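Long-range contacts in aldehyde dehydrogenase (Burkholderia cenocepacia, PDB 4O6R), which probably oxidises aldehydes with NAD(P)+ as cofactor, and carries an adenosine monophosphate in this crystal: residues R59-W64 with G174-L179; W279-N284 with P394-L399; D338-Y343 with E389-P394. All blocks are in the same frame, centred on the assembly; numbering follows the deposited sequence.

Contact 1 (R59-W64 with G174-L179)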
loop_
_atom_site.group_PDB
_atom_site.type_symbol
_atom_site.label_atom_id
_atom_site.label_comp_id
_atom_site.label_asym_id
_atom_site.label_seq_id
_atom_site.Cartn_x
_atom_site.Cartn_y
_atom_site.Cartn_z
ATOM N N ARG A 59 -14.760 -12.612 26.439
ATOM C CA ARG A 59 -16.199 -12.316 26.305
ATOM C C ARG A 59 -16.467 -11.056 25.463
ATOM O O ARG A 59 -17.433 -10.997 24.715
ATOM C CB ARG A 59 -16.837 -12.150 27.693
ATOM C CG ARG A 59 -16.887 -13.457 28.477
ATOM C CD ARG A 59 -17.797 -13.353 29.689
ATOM N NE ARG A 59 -17.343 -12.332 30.640
ATOM C CZ ARG A 59 -16.502 -12.534 31.647
ATOM N NH1 ARG A 59 -15.985 -13.737 31.887
ATOM N NH2 ARG A 59 -16.183 -11.531 32.449
ATOM N N ALA A 60 -15.623 -10.041 25.639
ATOM C CA ALA A 60 -15.818 -8.736 24.978
ATOM C C ALA A 60 -15.388 -8.721 23.510
ATOM O O ALA A 60 -15.868 -7.895 22.736
ATOM C CB ALA A 60 -15.086 -7.664 25.741
ATOM N N PHE A 61 -14.520 -9.643 23.120
ATOM C CA PHE A 61 -13.912 -9.611 21.795
ATOM C C PHE A 61 -14.903 -9.672 20.624
ATOM O O PHE A 61 -14.808 -8.856 19.714
ATOM C CB PHE A 61 -12.807 -10.678 21.673
ATOM C CG PHE A 61 -12.253 -10.805 20.286
ATOM C CD1 PHE A 61 -11.504 -9.798 19.737
ATOM C CD2 PHE A 61 -12.518 -11.939 19.524
ATOM C CE1 PHE A 61 -11.013 -9.921 18.449
ATOM C CE2 PHE A 61 -12.036 -12.072 18.242
ATOM C CZ PHE A 61 -11.288 -11.055 17.692
ATOM N N PRO A 62 -15.878 -10.608 20.646
ATOM C CA PRO A 62 -16.768 -10.661 19.488
ATOM C C PRO A 62 -17.456 -9.321 19.173
ATOM O O PRO A 62 -17.414 -8.882 18.048
ATOM C CB PRO A 62 -17.779 -11.750 19.870
ATOM C CG PRO A 62 -17.042 -12.664 20.785
ATOM C CD PRO A 62 -16.126 -11.725 21.575
ATOM N N ALA A 63 -18.040 -8.662 20.168
ATOM C CA ALA A 63 -18.690 -7.364 19.952
ATOM C C ALA A 63 -17.711 -6.218 19.671
ATOM O O ALA A 63 -18.056 -5.250 18.988
ATOM C CB ALA A 63 -19.546 -7.013 21.151
ATOM N N TRP A 64 -16.504 -6.300 20.217
ATOM C CA TRP A 64 -15.498 -5.276 19.938
ATOM C C TRP A 64 -14.951 -5.381 18.517
ATOM O O TRP A 64 -14.855 -4.380 17.792
ATOM C CB TRP A 64 -14.376 -5.353 20.977
ATOM C CG TRP A 64 -13.327 -4.326 20.806
ATOM C CD1 TRP A 64 -12.026 -4.558 20.450
ATOM C CD2 TRP A 64 -13.454 -2.926 20.992
ATOM N NE1 TRP A 64 -11.343 -3.387 20.389
ATOM C CE2 TRP A 64 -12.191 -2.358 20.722
ATOM C CE3 TRP A 64 -14.513 -2.078 21.354
ATOM C CZ2 TRP A 64 -11.954 -0.990 20.802
ATOM C CZ3 TRP A 64 -14.271 -0.700 21.442
ATOM C CH2 TRP A 64 -13.005 -0.178 21.176
ATOM N N GLY A 174 -9.056 -3.868 16.546
ATOM C CA GLY A 174 -10.118 -4.744 16.957
ATOM C C GLY A 174 -9.791 -5.847 17.957
ATOM O O GLY A 174 -10.603 -6.742 18.153
ATOM N N ASN A 175 -8.629 -5.783 18.596
ATOM C CA ASN A 175 -8.280 -6.736 19.658
ATOM C C ASN A 175 -8.799 -6.243 20.983
ATOM O O ASN A 175 -9.016 -5.048 21.157
ATOM C CB ASN A 175 -6.782 -6.891 19.776
ATOM C CG ASN A 175 -6.145 -7.355 18.487
ATOM O OD1 ASN A 175 -6.188 -8.537 18.164
ATOM N ND2 ASN A 175 -5.567 -6.413 17.726
ATOM N N THR A 176 -8.961 -7.154 21.940
ATOM C CA THR A 176 -9.194 -6.734 23.320
ATOM C C THR A 176 -7.885 -6.950 24.051
ATOM O O THR A 176 -6.988 -7.657 23.560
ATOM C CB THR A 176 -10.345 -7.494 23.985
ATOM O OG1 THR A 176 -10.124 -8.904 23.845
ATOM C CG2 THR A 176 -11.645 -7.088 23.364
ATOM N N VAL A 177 -7.768 -6.324 25.210
ATOM C CA VAL A 177 -6.466 -6.092 25.822
ATOM C C VAL A 177 -6.407 -6.454 27.293
ATOM O O VAL A 177 -7.294 -6.113 28.046
ATOM C CB VAL A 177 -6.010 -4.618 25.648
ATOM C CG1 VAL A 177 -4.812 -4.283 26.532
ATOM C CG2 VAL A 177 -5.676 -4.373 24.190
ATOM N N VAL A 178 -5.351 -7.166 27.668
ATOM C CA VAL A 178 -4.980 -7.330 29.066
ATOM C C VAL A 178 -3.570 -6.759 29.168
ATOM O O VAL A 178 -2.640 -7.284 28.547
ATOM C CB VAL A 178 -4.993 -8.795 29.503
ATOM C CG1 VAL A 178 -4.568 -8.912 30.947
ATOM C CG2 VAL A 178 -6.396 -9.388 29.276
ATOM N N LEU A 179 -3.450 -5.673 29.923
ATOM C CA LEU A 179 -2.211 -4.971 30.040
ATOM C C LEU A 179 -1.675 -5.085 31.482
ATOM O O LEU A 179 -2.382 -4.791 32.451
ATOM C CB LEU A 179 -2.360 -3.521 29.584
ATOM C CG LEU A 179 -1.056 -2.697 29.467
ATOM C CD1 LEU A 179 -1.105 -1.707 28.304
ATOM C CD2 LEU A 179 -0.803 -1.929 30.722
#
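Trp64 and Phe61 reach from the last turns of a helix to the start of a strand, where Gly174, Asn175 and Thr176 meet them. The indole of Trp64 leads with its pyrrole side. NE1 lies 3.0 Å from Asn175 O, and CD1 comes within 3.5 Å of Gly174 O. Both carbonyl oxygens lie obliquely to the indole. Phe61 meets the same Gly174 carbonyl with its edge, near the ring plane, and CE1 sits 3.2 Å from the oxygen. Gly174 O is thus touched by an aromatic carbon of each ring, and it is buried without a polar partner in the model. In Trp64 the ring is carried over the strand entry by CG lying anti to the backbone N (chi1 -178°).

Thr176 points its CB toward the helix. Its CG2 methyl rests 3.7 Å from Phe61 CA and 4.2 Å from Ala60 CB. Its hydroxyl takes the other branch and bonds to Ala57 O, one turn earlier in the helix.

The next shell fixes the approach to the strand. Gly174 has positive phi and closes the preceding helix with a Schellman motif. Asn175 turns its CB away from helix 59-64, and its amide is bonded to Tyr476 O and Ala170 O through ND2 and to Gly148 N through OD1.

The local axes of helix 59-64 and strand 176-179 approach to 8.7 Å and make 141°. Strand 176-180 pairs in parallel with strands 138-153 and 206-208, and helix 159-172 makes the beta-alpha-beta crossover from strand 138-153. This is consistent with the Rossmann-like cofactor-binding domain of the family, though the contact lies away from the AMP-binding residues. Helix 47-66 packs on strand 176-180, with Val178 touching Ala53, Val54 and Ala57 further back along it.

Contact 2 (W279-N284 with P394-L399)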
loop_
_atom_site.group_PDB
_atom_site.type_symbol
_atom_site.label_atom_id
_atom_site.label_comp_id
_atom_site.label_asym_id
_atom_site.label_seq_id
_atom_site.Cartn_x
_atom_site.Cartn_y
_atom_site.Cartn_z
ATOM N N TRP A 279 20.098 16.187 25.443
ATOM C CA TRP A 279 18.763 15.648 25.309
ATOM C C TRP A 279 18.784 14.121 25.218
ATOM O O TRP A 279 18.004 13.438 25.882
ATOM C CB TRP A 279 18.082 16.267 24.072
ATOM C CG TRP A 279 17.005 15.472 23.447
ATOM C CD1 TRP A 279 17.081 14.749 22.281
ATOM C CD2 TRP A 279 15.661 15.331 23.915
ATOM N NE1 TRP A 279 15.876 14.170 22.014
ATOM C CE2 TRP A 279 14.990 14.492 23.007
ATOM C CE3 TRP A 279 14.964 15.827 25.030
ATOM C CZ2 TRP A 279 13.651 14.127 23.170
ATOM C CZ3 TRP A 279 13.630 15.471 25.200
ATOM C CH2 TRP A 279 12.984 14.630 24.280
ATOM N N ALA A 280 19.668 13.585 24.375
ATOM C CA ALA A 280 19.616 12.182 24.041
ATOM C C ALA A 280 19.882 11.278 25.229
ATOM O O ALA A 280 19.334 10.156 25.277
ATOM C CB ALA A 280 20.602 11.868 22.918
ATOM N N ILE A 281 20.724 11.719 26.162
ATOM C CA ILE A 281 21.053 10.877 27.315
ATOM C C ILE A 281 20.460 11.372 28.626
ATOM O O ILE A 281 20.140 10.544 29.470
ATOM C CB ILE A 281 22.559 10.637 27.456
ATOM C CG1 ILE A 281 22.899 9.559 28.517
ATOM C CG2 ILE A 281 23.288 11.930 27.796
ATOM C CD1 ILE A 281 22.245 8.201 28.292
ATOM N N PHE A 282 20.277 12.678 28.810
ATOM C CA PHE A 282 19.809 13.172 30.114
ATOM C C PHE A 282 18.311 13.314 30.244
ATOM O O PHE A 282 17.802 13.241 31.371
ATOM C CB PHE A 282 20.575 14.436 30.536
ATOM C CG PHE A 282 22.066 14.212 30.592
ATOM C CD1 PHE A 282 22.588 13.102 31.264
ATOM C CD2 PHE A 282 22.943 15.051 29.951
ATOM C CE1 PHE A 282 23.941 12.852 31.289
ATOM C CE2 PHE A 282 24.296 14.807 29.984
ATOM C CZ PHE A 282 24.805 13.711 30.645
ATOM N N HIS A 283 17.595 13.461 29.129
ATOM C CA HIS A 283 16.145 13.463 29.213
ATOM C C HIS A 283 15.695 12.145 29.801
ATOM O O HIS A 283 16.253 11.097 29.488
ATOM C CB HIS A 283 15.458 13.690 27.873
ATOM C CG HIS A 283 13.991 13.395 27.903
ATOM N ND1 HIS A 283 13.449 12.291 27.301
ATOM C CD2 HIS A 283 12.961 14.025 28.522
ATOM C CE1 HIS A 283 12.140 12.268 27.492
ATOM N NE2 HIS A 283 11.824 13.299 28.253
ATOM N N ASN A 284 14.704 12.227 30.674
ATOM C CA ASN A 284 14.109 11.073 31.360
ATOM C C ASN A 284 15.121 10.376 32.248
ATOM O O ASN A 284 15.001 9.180 32.551
ATOM C CB ASN A 284 13.453 10.073 30.398
ATOM C CG ASN A 284 12.151 9.528 30.958
ATOM O OD1 ASN A 284 11.287 10.314 31.356
ATOM N ND2 ASN A 284 12.000 8.190 31.019
ATOM N N PRO A 394 21.396 8.372 33.743
ATOM C CA PRO A 394 21.845 9.595 33.084
ATOM C C PRO A 394 23.355 9.512 32.957
ATOM O O PRO A 394 24.084 10.213 33.649
ATOM C CB PRO A 394 21.426 10.694 34.063
ATOM C CG PRO A 394 21.498 10.032 35.408
ATOM C CD PRO A 394 21.058 8.600 35.157
ATOM N N PHE A 395 23.799 8.607 32.092
ATOM C CA PHE A 395 25.160 8.107 32.113
ATOM C C PHE A 395 25.587 7.894 30.677
ATOM O O PHE A 395 25.033 7.069 30.005
ATOM C CB PHE A 395 25.173 6.773 32.893
ATOM C CG PHE A 395 26.523 6.150 33.073
ATOM C CD1 PHE A 395 27.258 5.684 31.981
ATOM C CD2 PHE A 395 27.040 5.942 34.344
ATOM C CE1 PHE A 395 28.493 5.092 32.166
ATOM C CE2 PHE A 395 28.263 5.320 34.530
ATOM C CZ PHE A 395 29.004 4.895 33.448
ATOM N N VAL A 396 26.559 8.656 30.207
ATOM C CA VAL A 396 27.011 8.515 28.813
ATOM C C VAL A 396 28.486 8.119 28.746
ATOM O O VAL A 396 29.306 8.605 29.518
ATOM C CB VAL A 396 26.693 9.791 27.979
ATOM C CG1 VAL A 396 27.349 11.029 28.583
ATOM C CG2 VAL A 396 27.054 9.594 26.500
ATOM N N THR A 397 28.779 7.181 27.857
ATOM C CA THR A 397 30.123 6.706 27.621
ATOM C C THR A 397 30.670 7.278 26.315
ATOM O O THR A 397 30.033 7.169 25.268
ATOM C CB THR A 397 30.163 5.184 27.587
ATOM O OG1 THR A 397 29.635 4.682 28.829
ATOM C CG2 THR A 397 31.610 4.694 27.386
ATOM N N VAL A 398 31.849 7.898 26.414
ATOM C CA VAL A 398 32.457 8.584 25.290
ATOM C C VAL A 398 33.555 7.745 24.700
ATOM O O VAL A 398 34.426 7.221 25.431
ATOM C CB VAL A 398 33.057 9.923 25.696
ATOM C CG1 VAL A 398 33.497 10.717 24.464
ATOM C CG2 VAL A 398 32.064 10.727 26.503
ATOM N N LEU A 399 33.529 7.676 23.369
ATOM C CA LEU A 399 34.524 6.996 22.566
ATOM C C LEU A 399 34.916 7.944 21.417
ATOM O O LEU A 399 34.114 8.789 21.014
ATOM C CB LEU A 399 33.922 5.715 21.983
ATOM C CG LEU A 399 33.465 4.641 22.981
ATOM C CD1 LEU A 399 32.505 3.663 22.356
ATOM C CD2 LEU A 399 34.667 3.939 23.562
#
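Ile281 and Val396 form the tight part of this contact, between a helix end and the start of a core strand. Ile281 CG1 packs 3.8 Å from Val396 CB, and the two side chains meet at a slant. CG1 lies anti to the backbone N (chi1 -170°), which lays CG1 and CD1 against the backbone of Phe395. There CD1 ends 3.5 Å from Phe395 O. CG2, the other branch, also reaches Val396 CB, at 4.0 Å. The same CG2 lies over the centre of the neighbouring Phe282 ring, so Ile281 braces that ring from one face.

Phe282 meets Pro394 at about a right angle. CE1 brings the ring edge to 3.5 Å from Pro394 O, near the ring plane. CD1 packs against the proline ring at CB, 3.9 Å away.

Contact becomes looser at the far end of the phenyl ring. CZ stays 4.2 Å from Val396 CG1 and approaches it obliquely. Phe395 adds mainly backbone, because its CB points away from the helix. This loose flank is not a solvent side. All five touching residues are buried, and Phe282 also packs on Met328, on Ala313 and on Phe494 of the second subunit.

The contact joins a helix to the parallel strands of what is, by family, the catalytic domain, near the second subunit. Strand 395-401 runs parallel between strands 375-378 and 294-298 in the seven-stranded sheet. Helix 270-282 ends over its first residues, and Phe309 of helix 302-315 also touches Val396.

Contact 3 (D338-Y343 with E389-P394)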
loop_
_atom_site.group_PDB
_atom_site.type_symbol
_atom_site.label_atom_id
_atom_site.label_comp_id
_atom_site.label_asym_id
_atom_site.label_seq_id
_atom_site.Cartn_x
_atom_site.Cartn_y
_atom_site.Cartn_z
ATOM N N ASP A 338 21.123 2.030 42.635
ATOM C CA ASP A 338 22.278 1.241 43.078
ATOM C C ASP A 338 23.024 0.627 41.889
ATOM O O ASP A 338 24.240 0.578 41.874
ATOM C CB ASP A 338 21.839 0.169 44.055
ATOM C CG ASP A 338 21.413 0.752 45.392
ATOM O OD1 ASP A 338 21.712 1.933 45.676
ATOM O OD2 ASP A 338 20.752 0.026 46.143
ATOM N N ARG A 339 22.277 0.203 40.878
ATOM C CA ARG A 339 22.855 -0.340 39.664
ATOM C C ARG A 339 23.716 0.734 38.954
ATOM O O ARG A 339 24.810 0.455 38.484
ATOM C CB ARG A 339 21.725 -0.783 38.765
ATOM C CG ARG A 339 22.089 -1.752 37.678
ATOM C CD ARG A 339 21.550 -3.178 37.942
ATOM N NE ARG A 339 22.674 -4.043 37.613
ATOM C CZ ARG A 339 23.090 -4.286 36.375
ATOM N NH1 ARG A 339 22.395 -3.850 35.324
ATOM N NH2 ARG A 339 24.179 -5.020 36.189
ATOM N N VAL A 340 23.232 1.962 38.901
ATOM C CA VAL A 340 23.957 3.008 38.173
ATOM C C VAL A 340 25.216 3.382 38.963
ATOM O O VAL A 340 26.285 3.546 38.384
ATOM C CB VAL A 340 23.055 4.229 37.882
ATOM C CG1 VAL A 340 23.862 5.388 37.306
ATOM C CG2 VAL A 340 21.931 3.824 36.934
ATOM N N LEU A 341 25.107 3.471 40.289
ATOM C CA LEU A 341 26.272 3.775 41.091
ATOM C C LEU A 341 27.319 2.651 40.959
ATOM O O LEU A 341 28.528 2.915 40.843
ATOM C CB LEU A 341 25.875 4.025 42.560
ATOM C CG LEU A 341 24.995 5.258 42.779
ATOM C CD1 LEU A 341 24.574 5.426 44.249
ATOM C CD2 LEU A 341 25.716 6.493 42.272
ATOM N N SER A 342 26.857 1.405 40.909
ATOM C CA SER A 342 27.769 0.273 40.708
ATOM C C SER A 342 28.532 0.393 39.355
ATOM O O SER A 342 29.728 0.091 39.291
ATOM C CB SER A 342 26.993 -1.038 40.810
ATOM O OG SER A 342 27.819 -2.160 40.499
ATOM N N TYR A 343 27.848 0.867 38.302
ATOM C CA TYR A 343 28.484 1.048 37.000
ATOM C C TYR A 343 29.503 2.189 37.004
ATOM O O TYR A 343 30.493 2.112 36.281
ATOM C CB TYR A 343 27.474 1.231 35.879
ATOM C CG TYR A 343 26.964 -0.062 35.282
ATOM C CD1 TYR A 343 27.832 -0.915 34.621
ATOM C CD2 TYR A 343 25.624 -0.446 35.391
ATOM C CE1 TYR A 343 27.394 -2.093 34.050
ATOM C CE2 TYR A 343 25.165 -1.636 34.834
ATOM C CZ TYR A 343 26.068 -2.445 34.141
ATOM O OH TYR A 343 25.703 -3.639 33.564
ATOM N N GLU A 389 27.269 -2.557 28.072
ATOM C CA GLU A 389 26.114 -2.962 28.846
ATOM C C GLU A 389 25.175 -1.792 29.064
ATOM O O GLU A 389 25.621 -0.659 29.232
ATOM C CB GLU A 389 26.582 -3.538 30.191
ATOM C CG GLU A 389 27.488 -4.739 30.011
ATOM C CD GLU A 389 28.062 -5.294 31.310
ATOM O OE1 GLU A 389 27.518 -5.007 32.389
ATOM O OE2 GLU A 389 29.071 -6.031 31.239
ATOM N N GLU A 390 23.874 -2.064 29.078
ATOM C CA GLU A 390 22.870 -1.017 29.254
ATOM C C GLU A 390 22.915 -0.549 30.712
ATOM O O GLU A 390 22.771 -1.358 31.638
ATOM C CB GLU A 390 21.439 -1.507 28.850
ATOM C CG GLU A 390 20.437 -0.359 28.603
ATOM C CD GLU A 390 19.128 -0.749 27.873
ATOM O OE1 GLU A 390 18.818 -1.977 27.797
ATOM O OE2 GLU A 390 18.392 0.190 27.384
ATOM N N VAL A 391 23.196 0.732 30.924
ATOM C CA VAL A 391 23.207 1.317 32.279
ATOM C C VAL A 391 21.817 1.919 32.591
ATOM O O VAL A 391 21.306 1.837 33.692
ATOM C CB VAL A 391 24.342 2.353 32.402
ATOM C CG1 VAL A 391 24.362 3.012 33.776
ATOM C CG2 VAL A 391 25.675 1.689 32.134
ATOM N N PHE A 392 21.187 2.518 31.589
ATOM C CA PHE A 392 19.768 2.958 31.691
ATOM C C PHE A 392 19.625 4.090 32.704
ATOM O O PHE A 392 18.586 4.218 33.329
ATOM C CB PHE A 392 18.833 1.781 32.061
ATOM C CG PHE A 392 17.421 1.924 31.547
ATOM C CD1 PHE A 392 17.159 1.870 30.197
ATOM C CD2 PHE A 392 16.353 2.074 32.418
ATOM C CE1 PHE A 392 15.863 1.966 29.711
ATOM C CE2 PHE A 392 15.041 2.181 31.945
ATOM C CZ PHE A 392 14.798 2.130 30.593
ATOM N N GLY A 393 20.668 4.898 32.857
ATOM C CA GLY A 393 20.649 6.049 33.786
ATOM C C GLY A 393 21.232 7.234 33.044
ATOM O O GLY A 393 21.556 7.111 31.832
ATOM N N PRO A 394 21.396 8.372 33.743
ATOM C CA PRO A 394 21.845 9.595 33.084
ATOM C C PRO A 394 23.355 9.512 32.957
ATOM O O PRO A 394 24.084 10.213 33.649
ATOM C CB PRO A 394 21.426 10.694 34.063
ATOM C CG PRO A 394 21.498 10.032 35.408
ATOM C CD PRO A 394 21.058 8.600 35.157
HETATM O O HOH W 1 23.041 -3.902 32.524
#
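In Glu389 CG lies beside the backbone N and anti to the carbonyl carbon (chi1 -60°), and the extended chain beyond it brings OE1 to the Tyr343 hydroxyl. Tyr343 is turned in a similar way (chi1 -86°). Tyr343 lies on helix 334-349. Glu389 begins the Glu-Glu-Val-Phe-Gly-Pro loop, a familiar sequence motif of the aldehyde dehydrogenase catalytic domain. In relatives the glutamate at the position of Glu390 holds the cofactor's nicotinamide ribose, so this loop probably borders the cofactor site here. Glu390 is about 9 Å from the bound AMP, measured between side chain and ligand.

Tyr343 OH donates to Glu389 OE1 over 2.6 Å. The oxygen accepts with its anti lone pair and lies at the ring edge, in plane. The ring and carboxylate planes are 78° apart. OE1 also forms a salt bridge with Arg385, which would help to balance its charge.

Val391 covers one face of the phenol. Its CG2 makes a CH-pi contact 4.0 Å from the ring centroid, offset toward the rim. CG1, the other methyl, faces Val340 CG2 at 4.1 Å. Val340 CG2 also packs on Gly393 CA. These apolar contacts seat the loop on the buried side of the helix.

Arg339 lies toward the exposed edge. Its guanidinium has Tyr343 CE2 over one face, and NH2 makes a weak bond to Tyr343 OH. Further along the loop, Phe392 O bonds to His336 on the same helix.

A single water completes the polar end. It accepts from Arg339 NH1 at 2.9 Å, in the guanidinium plane. It donates one hydrogen to Tyr343 OH, also at 2.9 Å, and the other to the backbone oxygen Glu390 O at 2.7 Å.

Contacts 2 and 3 are neighbours, with centres 11 Å apart, and they share Pro394. Between them Ile281 CD1 packs on Gly393 O and Phe395 on Tyr343. Apart from the shared Pro394, both segments of contact 3 fall between the two ends that contact 2 brings together. Contact 1 closes before either opens. It lies about 40 Å from contact 2 and about 39 Å from contact 3, centre to centre, on the eight-stranded sheet. The other two lie at the seven-stranded one. Contacts 1 and 2 each join a helix to a sheet, and contact 3 joins a helix to the loop leading into strand 395-401. The AMP pocket is built by residues between 153 and 241, around the eight-stranded sheet.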